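Local coordinates for protein putative aspartate aminotransferase (Thermus thermophilus, PDB 1IUG) that probably transfers amino groups between amino acids and 2-oxo acids, using pyridoxal 5'-phosphate carried on a lysine as cofactor, at residues 64-67 and 68-72; 158-161 and 162-165; 71-74 and 75-78. One frame throughout, in Å; residues are numbered along the deposited sequence.

Contact 1. Residues 64-67 and 68-72; sequences MEAL and VKNLF
Lys69 lies alongside Glu65, one helical turn earlier, both side chains pointing the same way. From CB outward, the lysine first passes its own helix: CB lies 3.3 Å from Glu65 O, the carbonyl oxygen that also accepts the backbone N-H of Lys69, and CG stays beside the same oxygen, with Glu65 CG a little farther off on that side. A bend at chi2 (-60°) then turns the chain along the glutamate; the last torsion is eclipsed, a strained setting whose exact value is doubtful. At the tip, NZ forms a salt bridge to Glu65 OE2 at 2.9 Å. A long flexible cation suits this place, since it can supply methylenes to the helix surface and a charge at its tip. Glu65 meets it with a nearly straight chain, CG anti to the backbone N (chi1 179°).

Asn70 grips Ala66 O twice. Its ND2 donates at 2.8 Å in the carbonyl plane, on a lone pair, whereas its backbone N comes from above that plane at 3.1 Å. The two bonds hold the chain near the C-terminal end of helix 60-71, and other bonds of the amide go to the loop at Leu213 and Leu215. On another side of the helix, Leu67 CD2 approaches Leu71 CD1 at 4.2 Å, branched apolar groups that suit a buried face.

Lys69 NZ has a second anionic partner in Glu96, and Glu65 OE1 accepts from Tyr212 N of the second subunit. Met64 and Val68 pack on Phe90 and Ile93 of helix 85-96, while Leu67 and Leu71 rest on Ala178 of strand 178-182.

Contact 2. Residues 158-161 and 162-165; sequences ADMV and TSLL
Met160 and Ser163 meet at the turn that follows strand 155-159, and backbone hydrogen bonds do most of the work. Met160 O is the hub: Leu164 N donates to it at 3.1 Å, with the N-H pointing well at the oxygen (156°), and Ser163 N adds a weak bond at 3.3 Å. The chain therefore curls round one carbonyl just after leaving the sheet.

Side-chain hydrogen bonds brace the curl. Asp159 OD1 accepts from Val161 N at 2.9 Å, the N-H pointing almost straight at the oxygen from beyond the C-O bond, which makes an Asx turn; aspartate suits the spot because its short carboxylate reaches the N-H two residues on. In Ser163 a chi1 of 61° tucks the hydroxyl against its own backbone and over Met160, where it makes a further weak bond to Met160 O.

Van der Waals contact comes from the same hydroxyl and is tight, 3.1 Å from Ser163 OG to Met160 CB. Met160 then runs on extended, away from the turn, to Met174 and Ala179.

Two waters bridge backbone groups across the turn. One accepts from Thr162 N and lies within hydrogen-bonding distance of Asp159 O; the other donates to Val161 O at 2.6 Å and to Leu164 O at 2.7 Å. Thr162 OG1 is engaged by the hydroxyls of Thr132 and Ser130.

Asp159 OD2 lies close to the pyridine N1 of the cofactor-bearing residue at position 185, an aspartate at the end of a strand facing the ring nitrogen, as in fold-type I pyridoxal-phosphate enzymes.

Contact 3. Residues 71-74 and 75-78; sequences LFAP and GERV
Ala73 and Glu76 close a type II beta turn, with Pro74 and Gly75 at its corner, between helix 60-71 and strand 77-82. Glu76 N donates to Ala73 O at 3.3 Å, and the glutamate side chain folds back to return the bond: its OE1 accepts from Ala73 N at 2.9 Å, an almost straight N-H (169°) that comes from above the carboxylate plane. CG, set beside the backbone N (chi1 -65°), passes close to Ala73 O on the way. Glutamate is long enough for its carboxylate to reach back to Ala73 N. Beneath the turn, the Phe72 ring supplies a broad apolar face for the start of the strand: Val78 CG1 sits over it in a CH-pi contact, 4.1 Å from the ring centroid and offset toward the CD2 side.

The corner residues make this geometry possible. The proline ring fixes phi near the value the first corner needs, and Gly75 takes a positive phi of 96°, where a beta carbon would collide with Pro74 O.

Further out, Lys207 makes a long, weak ion pair with Glu76 OE1, while Arg209 donates to Phe72 O. A water lies within hydrogen-bonding distance of both Glu76 OE2 and Leu71 O.

Overall arrangement
Contacts 1 and 3 run on from each other, sharing Leu71 and Phe72: together they carry the chain from helix 60-71 through a turn into strand 77-82. Contact 1 is buried and contact 3 only partly so, its proline-glycine corner being exposed. Contact 2, also buried, lies nearest the centre of the chain, about 3 Å from it, centre to centre, at the end of strand 155-159 in the same seven-stranded sheet that contact 3 enters. Chemistry follows place: a charged pair and apolar helix faces in contact 1, a carbonyl hub and an Asx turn near the cofactor in contact 2, a type II turn whose carboxylate binds back to the backbone in contact 3. Contacts 1 and 2 touch where Met64 CE packs on Asp159 OD2 at 3.6 Å.

Contact 1. Residues 64-67 and 68-72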
ATOM      1  N   MET A  64      11.692   1.584  -0.910  1.00 21.16           N
ATOM      2  CA  MET A  64      13.078   1.274  -1.269  1.00 23.04           C
ATOM      3  C   MET A  64      13.215   1.146  -2.782  1.00 23.13           C
ATOM      4  O   MET A  64      14.151   1.682  -3.372  1.00 23.57           O
ATOM      5  CB  MET A  64      13.535  -0.022  -0.601  1.00 23.34           C
ATOM      6  CG  MET A  64      13.752   0.079   0.891  1.00 25.31           C
ATOM      7  SD  MET A  64      13.973  -1.554   1.628  1.00 29.53           S
ATOM      8  CE  MET A  64      15.649  -1.972   1.130  1.00 25.69           C
ATOM      9  N   GLU A  65      12.261   0.453  -3.400  1.00 23.68           N
ATOM     10  CA  GLU A  65      12.246   0.258  -4.845  1.00 24.03           C
ATOM     11  C   GLU A  65      12.045   1.572  -5.588  1.00 24.33           C
ATOM     12  O   GLU A  65      12.688   1.812  -6.609  1.00 25.15           O
ATOM     13  CB  GLU A  65      11.142  -0.727  -5.250  1.00 23.98           C
ATOM     14  CG  GLU A  65      11.056  -0.961  -6.763  1.00 24.28           C
ATOM     15  CD  GLU A  65      10.103  -2.079  -7.148  1.00 23.71           C
ATOM     16  OE1 GLU A  65       9.851  -2.974  -6.318  1.00 25.48           O
ATOM     17  OE2 GLU A  65       9.615  -2.071  -8.292  1.00 24.94           O
ATOM     18  N   ALA A  66      11.151   2.416  -5.077  1.00 23.00           N
ATOM     19  CA  ALA A  66      10.869   3.705  -5.704  1.00 23.58           C
ATOM     20  C   ALA A  66      12.083   4.625  -5.658  1.00 24.64           C
ATOM     21  O   ALA A  66      12.328   5.387  -6.595  1.00 25.18           O
ATOM     22  CB  ALA A  66       9.685   4.368  -5.034  1.00 23.87           C
ATOM     23  N   LEU A  67      12.822   4.562  -4.553  1.00 25.47           N
ATOM     24  CA  LEU A  67      14.019   5.375  -4.371  1.00 25.46           C
ATOM     25  C   LEU A  67      15.050   5.001  -5.429  1.00 26.15           C
ATOM     26  O   LEU A  67      15.575   5.870  -6.125  1.00 26.30           O
ATOM     27  CB  LEU A  67      14.600   5.149  -2.969  1.00 22.68           C
ATOM     28  CG  LEU A  67      15.840   5.928  -2.497  1.00 24.92           C
ATOM     29  CD1 LEU A  67      15.874   5.911  -0.982  1.00 23.86           C
ATOM     30  CD2 LEU A  67      17.143   5.344  -3.058  1.00 22.97           C
ATOM     31  N   VAL A  68      15.319   3.700  -5.544  1.00 27.37           N
ATOM     32  CA  VAL A  68      16.296   3.171  -6.493  1.00 29.26           C
ATOM     33  C   VAL A  68      15.932   3.443  -7.953  1.00 29.43           C
ATOM     34  O   VAL A  68      16.762   3.928  -8.723  1.00 28.22           O
ATOM     35  CB  VAL A  68      16.502   1.648  -6.274  1.00 29.63           C
ATOM     36  CG1 VAL A  68      17.426   1.062  -7.343  1.00 29.95           C
ATOM     37  CG2 VAL A  68      17.078   1.396  -4.891  1.00 27.57           C
ATOM     38  N   LYS A  69      14.685   3.138  -8.311  1.00 29.17           N
ATOM     39  CA  LYS A  69      14.164   3.328  -9.667  1.00 29.41           C
ATOM     40  C   LYS A  69      14.191   4.780 -10.142  1.00 28.71           C
ATOM     41  O   LYS A  69      14.485   5.056 -11.302  1.00 27.98           O
ATOM     42  CB  LYS A  69      12.701   2.868  -9.747  1.00 32.20           C
ATOM     43  CG  LYS A  69      12.434   1.371  -9.759  1.00 34.42           C
ATOM     44  CD  LYS A  69      13.086   0.697 -10.934  1.00 38.15           C
ATOM     45  CE  LYS A  69      12.802  -0.797 -10.974  1.00 42.26           C
ATOM     46  NZ  LYS A  69      11.939  -1.266  -9.860  1.00 45.12           N
ATOM     47  N   ASN A  70      13.833   5.699  -9.255  1.00 26.77           N
ATOM     48  CA  ASN A  70      13.763   7.106  -9.612  1.00 27.56           C
ATOM     49  C   ASN A  70      15.036   7.937  -9.515  1.00 27.93           C
ATOM     50  O   ASN A  70      15.020   9.119  -9.852  1.00 26.54           O
ATOM     51  CB  ASN A  70      12.632   7.779  -8.831  1.00 27.23           C
ATOM     52  CG  ASN A  70      11.259   7.305  -9.271  1.00 26.69           C
ATOM     53  OD1 ASN A  70      10.571   7.989 -10.023  1.00 25.99           O
ATOM     54  ND2 ASN A  70      10.859   6.128  -8.807  1.00 27.22           N
ATOM     55  N   LEU A  71      16.126   7.332  -9.053  1.00 29.11           N
ATOM     56  CA  LEU A  71      17.396   8.048  -8.930  1.00 31.66           C
ATOM     57  C   LEU A  71      18.506   7.436  -9.767  1.00 32.19           C
ATOM     58  O   LEU A  71      19.540   8.061  -9.980  1.00 33.35           O
ATOM     59  CB  LEU A  71      17.841   8.120  -7.469  1.00 31.50           C
ATOM     60  CG  LEU A  71      17.049   9.092  -6.595  1.00 32.77           C
ATOM     61  CD1 LEU A  71      17.506   8.964  -5.161  1.00 32.79           C
ATOM     62  CD2 LEU A  71      17.218  10.514  -7.103  1.00 32.67           C
ATOM     63  N   PHE A  72      18.291   6.211 -10.232  1.00 33.41           N
ATOM     64  CA  PHE A  72      19.280   5.514 -11.038  1.00 33.98           C
ATOM     65  C   PHE A  72      18.644   4.943 -12.304  1.00 36.43           C
ATOM     66  O   PHE A  72      17.577   4.321 -12.255  1.00 36.77           O
ATOM     67  CB  PHE A  72      19.936   4.393 -10.224  1.00 33.75           C
ATOM     68  CG  PHE A  72      20.629   4.871  -8.976  1.00 34.50           C
ATOM     69  CD1 PHE A  72      20.007   4.760  -7.733  1.00 34.50           C
ATOM     70  CD2 PHE A  72      21.893   5.450  -9.044  1.00 33.69           C
ATOM     71  CE1 PHE A  72      20.634   5.222  -6.573  1.00 35.02           C
ATOM     72  CE2 PHE A  72      22.530   5.915  -7.896  1.00 32.71           C
ATOM     73  CZ  PHE A  72      21.899   5.801  -6.655  1.00 34.90           C
TER

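Contact 2. Residues 158-161 and 162-165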
ATOM      1  N   ALA A 158      19.618   5.754   1.366  1.00 25.01           N
ATOM      2  CA  ALA A 158      19.619   5.004   2.617  1.00 25.47           C
ATOM      3  C   ALA A 158      18.283   4.429   3.071  1.00 25.16           C
ATOM      4  O   ALA A 158      17.221   5.003   2.830  1.00 25.96           O
ATOM      5  CB  ALA A 158      20.206   5.856   3.724  1.00 24.67           C
ATOM      6  N   ASP A 159      18.363   3.267   3.709  1.00 24.63           N
ATOM      7  CA  ASP A 159      17.203   2.590   4.266  1.00 23.43           C
ATOM      8  C   ASP A 159      17.209   3.030   5.727  1.00 22.64           C
ATOM      9  O   ASP A 159      18.087   2.632   6.491  1.00 21.37           O
ATOM     10  CB  ASP A 159      17.380   1.064   4.164  1.00 23.48           C
ATOM     11  CG  ASP A 159      16.269   0.270   4.880  1.00 25.23           C
ATOM     12  OD1 ASP A 159      15.643   0.771   5.838  1.00 25.94           O
ATOM     13  OD2 ASP A 159      16.043  -0.893   4.499  1.00 25.50           O
ATOM     14  N   MET A 160      16.258   3.886   6.091  1.00 22.47           N
ATOM     15  CA  MET A 160      16.140   4.380   7.460  1.00 22.63           C
ATOM     16  C   MET A 160      14.830   3.890   8.082  1.00 23.31           C
ATOM     17  O   MET A 160      14.248   4.561   8.944  1.00 22.21           O
ATOM     18  CB  MET A 160      16.180   5.913   7.481  1.00 23.00           C
ATOM     19  CG  MET A 160      17.530   6.533   7.131  1.00 22.35           C
ATOM     20  SD  MET A 160      17.420   8.343   7.146  1.00 26.05           S
ATOM     21  CE  MET A 160      19.069   8.802   6.735  1.00 22.31           C
ATOM     22  N   VAL A 161      14.383   2.709   7.656  1.00 22.57           N
ATOM     23  CA  VAL A 161      13.135   2.141   8.153  1.00 22.25           C
ATOM     24  C   VAL A 161      13.112   1.946   9.659  1.00 22.89           C
ATOM     25  O   VAL A 161      12.085   2.210  10.287  1.00 24.21           O
ATOM     26  CB  VAL A 161      12.738   0.838   7.419  1.00 20.54           C
ATOM     27  CG1 VAL A 161      11.467   0.270   8.020  1.00 22.09           C
ATOM     28  CG2 VAL A 161      12.503   1.121   5.937  1.00 18.73           C
ATOM     29  N   THR A 162      14.219   1.478  10.241  1.00 23.04           N
ATOM     30  CA  THR A 162      14.271   1.302  11.695  1.00 22.25           C
ATOM     31  C   THR A 162      15.205   2.278  12.410  1.00 22.27           C
ATOM     32  O   THR A 162      15.706   1.983  13.495  1.00 23.23           O
ATOM     33  CB  THR A 162      14.588  -0.152  12.141  1.00 21.68           C
ATOM     34  OG1 THR A 162      15.800  -0.603  11.537  1.00 21.29           O
ATOM     35  CG2 THR A 162      13.448  -1.082  11.780  1.00 22.58           C
ATOM     36  N   SER A 163      15.483   3.415  11.774  1.00 22.78           N
ATOM     37  CA  SER A 163      16.309   4.447  12.393  1.00 23.46           C
ATOM     38  C   SER A 163      15.468   5.717  12.584  1.00 24.01           C
ATOM     39  O   SER A 163      15.680   6.469  13.537  1.00 25.55           O
ATOM     40  CB  SER A 163      17.577   4.734  11.581  1.00 22.90           C
ATOM     41  OG  SER A 163      17.289   5.203  10.277  1.00 25.37           O
ATOM     42  N   LEU A 164      14.481   5.920  11.710  1.00 22.01           N
ATOM     43  CA  LEU A 164      13.603   7.087  11.806  1.00 23.35           C
ATOM     44  C   LEU A 164      12.789   7.026  13.099  1.00 23.20           C
ATOM     45  O   LEU A 164      12.046   6.072  13.317  1.00 22.03           O
ATOM     46  CB  LEU A 164      12.648   7.158  10.609  1.00 21.53           C
ATOM     47  CG  LEU A 164      11.717   8.380  10.575  1.00 22.49           C
ATOM     48  CD1 LEU A 164      12.524   9.642  10.316  1.00 21.72           C
ATOM     49  CD2 LEU A 164      10.652   8.212   9.511  1.00 21.39           C
ATOM     50  N   LEU A 165      12.948   8.046  13.944  1.00 23.79           N
ATOM     51  CA  LEU A 165      12.250   8.155  15.234  1.00 25.51           C
ATOM     52  C   LEU A 165      12.712   7.126  16.270  1.00 26.82           C
ATOM     53  O   LEU A 165      12.069   6.925  17.303  1.00 27.18           O
ATOM     54  CB  LEU A 165      10.730   8.067  15.048  1.00 26.66           C
ATOM     55  CG  LEU A 165       9.940   9.266  15.577  1.00 28.14           C
ATOM     56  CD1 LEU A 165      10.246  10.490  14.738  1.00 28.14           C
ATOM     57  CD2 LEU A 165       8.452   8.966  15.556  1.00 28.93           C
TER
HETATM   58  O   HOH W   1      17.054   1.009   8.843  1.00 27.37           O
HETATM   59  O   HOH W   2      11.136   3.916  12.008  1.00 26.67           O

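Contact 3. Residues 71-74 and 75-78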
ATOM      1  N   LEU A  71      16.126   7.332  -9.053  1.00 29.11           N
ATOM      2  CA  LEU A  71      17.396   8.048  -8.930  1.00 31.66           C
ATOM      3  C   LEU A  71      18.506   7.436  -9.767  1.00 32.19           C
ATOM      4  O   LEU A  71      19.540   8.061  -9.980  1.00 33.35           O
ATOM      5  CB  LEU A  71      17.841   8.120  -7.469  1.00 31.50           C
ATOM      6  CG  LEU A  71      17.049   9.092  -6.595  1.00 32.77           C
ATOM      7  CD1 LEU A  71      17.506   8.964  -5.161  1.00 32.79           C
ATOM      8  CD2 LEU A  71      17.218  10.514  -7.103  1.00 32.67           C
ATOM      9  N   PHE A  72      18.291   6.211 -10.232  1.00 33.41           N
ATOM     10  CA  PHE A  72      19.280   5.514 -11.038  1.00 33.98           C
ATOM     11  C   PHE A  72      18.644   4.943 -12.304  1.00 36.43           C
ATOM     12  O   PHE A  72      17.577   4.321 -12.255  1.00 36.77           O
ATOM     13  CB  PHE A  72      19.936   4.393 -10.224  1.00 33.75           C
ATOM     14  CG  PHE A  72      20.629   4.871  -8.976  1.00 34.50           C
ATOM     15  CD1 PHE A  72      20.007   4.760  -7.733  1.00 34.50           C
ATOM     16  CD2 PHE A  72      21.893   5.450  -9.044  1.00 33.69           C
ATOM     17  CE1 PHE A  72      20.634   5.222  -6.573  1.00 35.02           C
ATOM     18  CE2 PHE A  72      22.530   5.915  -7.896  1.00 32.71           C
ATOM     19  CZ  PHE A  72      21.899   5.801  -6.655  1.00 34.90           C
ATOM     20  N   ALA A  73      19.282   5.206 -13.442  1.00 36.47           N
ATOM     21  CA  ALA A  73      18.802   4.712 -14.726  1.00 37.36           C
ATOM     22  C   ALA A  73      19.475   3.372 -15.017  1.00 37.55           C
ATOM     23  O   ALA A  73      20.531   3.068 -14.454  1.00 37.21           O
ATOM     24  CB  ALA A  73      19.110   5.720 -15.829  1.00 38.45           C
ATOM     25  N   PRO A  74      18.860   2.542 -15.880  1.00 37.91           N
ATOM     26  CA  PRO A  74      19.414   1.229 -16.233  1.00 38.70           C
ATOM     27  C   PRO A  74      20.842   1.324 -16.768  1.00 38.29           C
ATOM     28  O   PRO A  74      21.157   2.208 -17.562  1.00 37.94           O
ATOM     29  CB  PRO A  74      18.452   0.738 -17.315  1.00 39.20           C
ATOM     30  CG  PRO A  74      17.159   1.352 -16.909  1.00 38.11           C
ATOM     31  CD  PRO A  74      17.573   2.758 -16.565  1.00 38.28           C
ATOM     32  N   GLY A  75      21.700   0.418 -16.308  1.00 38.30           N
ATOM     33  CA  GLY A  75      23.084   0.415 -16.746  1.00 40.53           C
ATOM     34  C   GLY A  75      24.061   1.128 -15.826  1.00 41.08           C
ATOM     35  O   GLY A  75      25.272   0.926 -15.940  1.00 42.01           O
ATOM     36  N   GLU A  76      23.552   1.952 -14.911  1.00 41.67           N
ATOM     37  CA  GLU A  76      24.411   2.687 -13.982  1.00 40.91           C
ATOM     38  C   GLU A  76      25.089   1.815 -12.923  1.00 40.92           C
ATOM     39  O   GLU A  76      24.536   0.813 -12.468  1.00 40.95           O
ATOM     40  CB  GLU A  76      23.650   3.836 -13.318  1.00 40.83           C
ATOM     41  CG  GLU A  76      23.197   4.921 -14.282  1.00 42.82           C
ATOM     42  CD  GLU A  76      22.874   6.227 -13.579  1.00 44.74           C
ATOM     43  OE1 GLU A  76      21.741   6.734 -13.720  1.00 44.79           O
ATOM     44  OE2 GLU A  76      23.766   6.758 -12.888  1.00 47.85           O
ATOM     45  N   ARG A  77      26.300   2.226 -12.557  1.00 41.11           N
ATOM     46  CA  ARG A  77      27.158   1.557 -11.574  1.00 42.12           C
ATOM     47  C   ARG A  77      26.788   1.913 -10.128  1.00 39.97           C
ATOM     48  O   ARG A  77      26.838   3.084  -9.742  1.00 38.63           O
ATOM     49  CB  ARG A  77      28.604   2.008 -11.822  1.00 46.62           C
ATOM     50  CG  ARG A  77      29.539   1.047 -12.548  1.00 51.22           C
ATOM     51  CD  ARG A  77      29.760  -0.267 -11.818  1.00 55.02           C
ATOM     52  NE  ARG A  77      31.071  -0.817 -12.172  1.00 58.35           N
ATOM     53  CZ  ARG A  77      31.805  -1.605 -11.388  1.00 60.30           C
ATOM     54  NH1 ARG A  77      31.367  -1.956 -10.188  1.00 63.37           N
ATOM     55  NH2 ARG A  77      32.993  -2.028 -11.800  1.00 61.41           N
ATOM     56  N   VAL A  78      26.436   0.914  -9.325  1.00 37.07           N
ATOM     57  CA  VAL A  78      26.102   1.165  -7.923  1.00 36.63           C
ATOM     58  C   VAL A  78      26.785   0.180  -6.986  1.00 35.52           C
ATOM     59  O   VAL A  78      26.927  -1.005  -7.291  1.00 35.28           O
ATOM     60  CB  VAL A  78      24.572   1.159  -7.637  1.00 35.95           C
ATOM     61  CG1 VAL A  78      23.882   2.282  -8.401  1.00 35.85           C
ATOM     62  CG2 VAL A  78      23.966  -0.197  -7.965  1.00 36.31           C
TER
HETATM   63  O   HOH W   3      22.158   8.305 -11.103  1.00 38.72           O